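Local coordinates for Xaa-Pro Dipeptidase (Alteromonas macleodii, PDB 2QS8), which probably acts as a metal-dependent dipeptidase or carboxypeptidase, hydrolysing peptide bonds as a TIM-barrel member of the amidohydrolase superfamily, at residues A[15-20]-A[389-394]; A[273-278]-A[363-368]. All blocks are in the same frame, centred on the assembly; numbering follows the deposited sequence.

Interaction 1. Residues A[15-20]-A[389-394]; sequences KLIDGK and NPIEDI
Two nitrogens that both donate, Lys15 NZ and Asn389 ND2, sit 3.1 Å apart with no hydrogen bond between them. The lysine reaches this spot with its chain extended beyond CG, and it meets the asparagine side chain at about a right angle. As modelled, the amide turns ND2 to Lys15, a pairing without attraction but consistent with the use of its other end: Asn389 OD1 accepts from Ile391 N at 2.9 Å, in the carbonyl plane, which is an Asx turn. With CG anti to the backbone N (chi1 -166°), Asn389 turns OD1 back to the backbone N two residues on, while its own backbone O takes Glu392 N and Asp393 N. With an alanine in place of Asn389 the Asx turn loses its side-chain acceptor, and Ile391 N is likely to be left without that partner, the turn then resting on its backbone bonds. Away from the donor pair, the contact between the two segments is apolar. Ile17 CD1 lies 4.0 Å from Ile391 CD1, the two isoleucine chains antiparallel, and the same Ile17 methyl is 4.3 Å from Pro390 CB. Segment 15-20 leaves strand 9-16. Thr60 of the neighbouring strand 60-67 touches Lys15 and Pro390, and Leu62 touches Ile17; from helix 351-357, Met352 touches Ile17 and Ile391, and Ile355 touches Ile17 and Pro390.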
# COMPACT_ATOMS: atom_id res chain seq x y z
N LYS A 15 2.94 58.65 15.03
CA LYS A 15 3.28 58.24 13.68
C LYS A 15 2.53 56.94 13.37
O LYS A 15 2.16 56.19 14.27
CB LYS A 15 4.79 58.05 13.55
CG LYS A 15 5.57 59.34 13.70
CD LYS A 15 6.98 59.21 13.17
CE LYS A 15 7.69 60.55 13.13
NZ LYS A 15 9.01 60.43 12.45
N LEU A 16 2.30 56.69 12.08
CA LEU A 16 1.56 55.50 11.69
C LEU A 16 2.05 54.83 10.42
O LEU A 16 2.09 55.44 9.35
CB LEU A 16 0.08 55.83 11.53
CG LEU A 16 -0.80 54.73 10.92
CD1 LEU A 16 -0.98 53.61 11.94
CD2 LEU A 16 -2.16 55.29 10.52
N ILE A 17 2.45 53.56 10.56
CA ILE A 17 2.86 52.74 9.43
C ILE A 17 1.63 51.83 9.31
O ILE A 17 1.40 50.97 10.16
CB ILE A 17 4.12 51.92 9.75
CG1 ILE A 17 5.28 52.86 10.08
CG2 ILE A 17 4.49 51.03 8.56
CD1 ILE A 17 6.57 52.16 10.44
N ASP A 18 0.83 52.04 8.27
CA ASP A 18 -0.40 51.26 8.12
C ASP A 18 -0.32 49.91 7.43
O ASP A 18 -1.28 49.14 7.48
CB ASP A 18 -1.49 52.12 7.47
CG ASP A 18 -1.25 52.39 5.98
OD1 ASP A 18 -0.28 51.86 5.40
OD2 ASP A 18 -2.05 53.14 5.39
N GLY A 19 0.80 49.60 6.79
CA GLY A 19 0.93 48.32 6.12
C GLY A 19 0.76 48.35 4.62
O GLY A 19 1.26 47.47 3.93
N LYS A 20 0.07 49.37 4.11
CA LYS A 20 -0.16 49.52 2.68
C LYS A 20 0.68 50.66 2.11
O LYS A 20 1.48 50.45 1.19
CB LYS A 20 -1.64 49.80 2.40
CG LYS A 20 -2.57 48.61 2.57
CD LYS A 20 -2.86 47.95 1.23
CE LYS A 20 -3.80 46.76 1.40
NZ LYS A 20 -5.06 47.13 2.09
N ASN A 389 11.43 55.52 15.48
CA ASN A 389 11.06 55.37 14.08
C ASN A 389 11.68 54.11 13.50
O ASN A 389 12.88 54.05 13.25
CB ASN A 389 11.54 56.58 13.27
CG ASN A 389 10.89 56.66 11.90
OD1 ASN A 389 10.70 55.64 11.23
ND2 ASN A 389 10.57 57.88 11.47
N PRO A 390 10.86 53.07 13.28
CA PRO A 390 11.33 51.79 12.72
C PRO A 390 11.99 51.93 11.36
O PRO A 390 12.89 51.15 11.02
CB PRO A 390 10.05 50.96 12.66
CG PRO A 390 9.25 51.49 13.80
CD PRO A 390 9.44 52.97 13.66
N ILE A 391 11.56 52.91 10.57
CA ILE A 391 12.12 53.13 9.24
C ILE A 391 13.58 53.60 9.27
O ILE A 391 14.34 53.34 8.33
CB ILE A 391 11.28 54.17 8.46
CG1 ILE A 391 9.81 53.74 8.43
CG2 ILE A 391 11.82 54.32 7.04
CD1 ILE A 391 9.57 52.39 7.81
N GLU A 392 13.97 54.28 10.34
CA GLU A 392 15.34 54.78 10.47
C GLU A 392 16.27 53.81 11.19
O GLU A 392 17.49 53.83 11.00
CB GLU A 392 15.35 56.12 11.21
CG GLU A 392 14.42 57.18 10.61
CD GLU A 392 14.65 58.56 11.20
OE1 GLU A 392 14.81 58.67 12.44
OE2 GLU A 392 14.65 59.55 10.43
N ASP A 393 15.69 52.96 12.02
CA ASP A 393 16.45 51.96 12.77
C ASP A 393 15.44 50.91 13.22
O ASP A 393 14.91 50.96 14.32
CB ASP A 393 17.13 52.62 13.97
CG ASP A 393 17.91 51.64 14.82
OD1 ASP A 393 18.29 50.56 14.31
OD2 ASP A 393 18.14 51.95 16.01
N ILE A 394 15.19 49.96 12.32
CA ILE A 394 14.23 48.89 12.55
C ILE A 394 14.52 48.05 13.79
O ILE A 394 13.63 47.36 14.29
CB ILE A 394 14.13 47.98 11.30
CG1 ILE A 394 12.80 47.22 11.33
CG2 ILE A 394 15.30 47.01 11.25
CD1 ILE A 394 12.45 46.60 9.99

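Interaction 2. Residues A[273-278]-A[363-368]; sequences YYVPTI and AKLLRI
Tyr273 meets Leu365 through CB and the near part of its ring, and Lys364 through OH. The path starts at Tyr273 CB, which lies 3.8 Å from Leu365 CD2 and almost as near to CD1 of the same leucine. At the ring, Tyr273 CG comes within 4.1 Å of Leu365 CD1, and CD1 of the tyrosine is 3.9 Å from that methyl. Leu365 CB stands over one face, offset toward the rim. Chi1 of -177° swings Leu365 CG out toward the strand, and chi2 of 50° sets the two methyls beside Tyr273 CB. Tyr273 lies on strand 273-275, parallel to strand 252-253 in the TIM barrel of this amidohydrolase, with Lys322 and Ala324 bonding to the strand's other side through Tyr274; Leu365 is in the last turn of helix 360-365, so the contact joins a barrel strand to a helix that ends in a Schellman motif at Arg367. Farther along the strand, Val275 CG2 adds a contact of 4.2 Å to Leu365 CD2. The phenol oxygen ends the path on Lys364: Tyr273 OH is 3.3 Å from Lys364 CD and 3.5 Å from Lys364 CB, lying against the aliphatic part of a chain that crosses the tyrosine at about a right angle. Both tips share one partner outside the two segments, Glu361: its OE1 is hydrogen-bonded to Tyr273 OH and its OE2 forms a salt bridge with Lys364 NZ.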
# COMPACT_ATOMS: atom_id res chain seq x y z
N TYR A 273 5.59 32.12 -2.05
CA TYR A 273 6.22 32.98 -1.05
C TYR A 273 7.52 32.41 -0.49
O TYR A 273 7.63 31.20 -0.26
CB TYR A 273 5.27 33.27 0.11
CG TYR A 273 4.40 34.50 -0.10
CD1 TYR A 273 3.13 34.39 -0.67
CD2 TYR A 273 4.86 35.76 0.27
CE1 TYR A 273 2.32 35.53 -0.86
CE2 TYR A 273 4.07 36.91 0.08
CZ TYR A 273 2.80 36.79 -0.48
OH TYR A 273 2.02 37.91 -0.63
N TYR A 274 8.51 33.28 -0.28
CA TYR A 274 9.80 32.88 0.28
C TYR A 274 9.90 33.36 1.73
O TYR A 274 9.82 34.55 2.00
CB TYR A 274 10.95 33.48 -0.54
CG TYR A 274 12.34 33.18 0.02
CD1 TYR A 274 13.39 34.08 -0.13
CD2 TYR A 274 12.61 31.98 0.67
CE1 TYR A 274 14.66 33.80 0.36
CE2 TYR A 274 13.88 31.69 1.16
CZ TYR A 274 14.90 32.61 1.00
OH TYR A 274 16.15 32.32 1.49
N VAL A 275 10.07 32.42 2.66
CA VAL A 275 10.21 32.71 4.09
C VAL A 275 11.67 32.35 4.41
O VAL A 275 11.98 31.19 4.69
CB VAL A 275 9.27 31.85 4.92
CG1 VAL A 275 9.30 32.28 6.36
CG2 VAL A 275 7.88 31.94 4.37
N PRO A 276 12.57 33.34 4.39
CA PRO A 276 13.99 33.16 4.65
C PRO A 276 14.51 32.58 5.97
O PRO A 276 15.39 31.73 5.95
CB PRO A 276 14.57 34.54 4.36
CG PRO A 276 13.47 35.44 4.80
CD PRO A 276 12.24 34.77 4.25
N THR A 277 13.99 33.03 7.10
CA THR A 277 14.48 32.58 8.41
C THR A 277 15.99 32.81 8.47
O THR A 277 16.76 31.90 8.78
CB THR A 277 14.19 31.08 8.70
OG1 THR A 277 15.01 30.24 7.87
CG2 THR A 277 12.71 30.78 8.48
N ILE A 278 16.40 34.03 8.14
CA ILE A 278 17.82 34.38 8.18
C ILE A 278 18.38 34.17 9.59
O ILE A 278 19.47 33.65 9.75
CB ILE A 278 18.06 35.85 7.76
CG1 ILE A 278 17.49 36.10 6.37
CG2 ILE A 278 19.56 36.15 7.76
CD1 ILE A 278 17.51 37.55 5.95
N ALA A 363 -0.09 38.28 5.75
CA ALA A 363 -1.55 38.15 5.74
C ALA A 363 -2.05 37.47 4.47
O ALA A 363 -3.02 36.72 4.52
CB ALA A 363 -2.20 39.52 5.89
N LYS A 364 -1.38 37.72 3.35
CA LYS A 364 -1.77 37.10 2.09
C LYS A 364 -1.42 35.61 2.08
O LYS A 364 -2.21 34.78 1.64
CB LYS A 364 -1.07 37.79 0.91
CG LYS A 364 -1.44 39.25 0.73
CD LYS A 364 -0.59 39.90 -0.36
CE LYS A 364 -0.74 41.41 -0.35
NZ LYS A 364 0.27 42.06 -1.22
N LEU A 365 -0.23 35.28 2.58
CA LEU A 365 0.21 33.89 2.65
C LEU A 365 -0.71 33.06 3.55
O LEU A 365 -0.93 31.88 3.30
CB LEU A 365 1.66 33.80 3.16
CG LEU A 365 2.31 32.41 3.23
CD1 LEU A 365 2.15 31.65 1.90
CD2 LEU A 365 3.78 32.57 3.58
N LEU A 366 -1.25 33.69 4.60
CA LEU A 366 -2.16 33.00 5.51
C LEU A 366 -3.61 33.15 5.06
O LEU A 366 -4.52 32.70 5.75
CB LEU A 366 -2.01 33.55 6.93
CG LEU A 366 -0.91 32.96 7.82
CD1 LEU A 366 -0.94 33.63 9.19
CD2 LEU A 366 -1.11 31.46 7.99
N ARG A 367 -3.82 33.81 3.92
CA ARG A 367 -5.16 34.00 3.35
C ARG A 367 -6.10 34.74 4.29
O ARG A 367 -7.26 34.35 4.45
CB ARG A 367 -5.76 32.64 2.96
CG ARG A 367 -4.83 31.82 2.08
CD ARG A 367 -5.36 30.43 1.80
NE ARG A 367 -4.40 29.64 1.02
CZ ARG A 367 -4.65 28.44 0.51
NH1 ARG A 367 -5.83 27.85 0.69
NH2 ARG A 367 -3.70 27.82 -0.19
N ILE A 368 -5.60 35.80 4.91
CA ILE A 368 -6.41 36.60 5.81
C ILE A 368 -6.21 38.10 5.59
O ILE A 368 -6.56 38.92 6.45
CB ILE A 368 -6.11 36.26 7.29
CG1 ILE A 368 -4.61 36.33 7.54
CG2 ILE A 368 -6.65 34.90 7.63
CD1 ILE A 368 -4.25 36.17 9.00

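How the interactions relate
The two contacts illustrate how a long chain is closed at different depths. Interaction 1 joins residues 369 positions apart, and interaction 2, whose segments are 85 apart, is nested within that loop. Their centres lie 20 Å apart and their nearest atoms about 6 Å apart, so they do not touch. Interaction 1 is peripheral, its centre about 21 Å from the centre of the chain, whereas that of interaction 2 is about 7 Å from it and lies near the metal and methionine site: the side chain of Val275 is about 9 Å from the bound magnesium and about 10 Å from the bound methionine. Two residues beyond Val275, Thr277 touches that methionine and hydrogen-bonds to His255, another residue of the pocket.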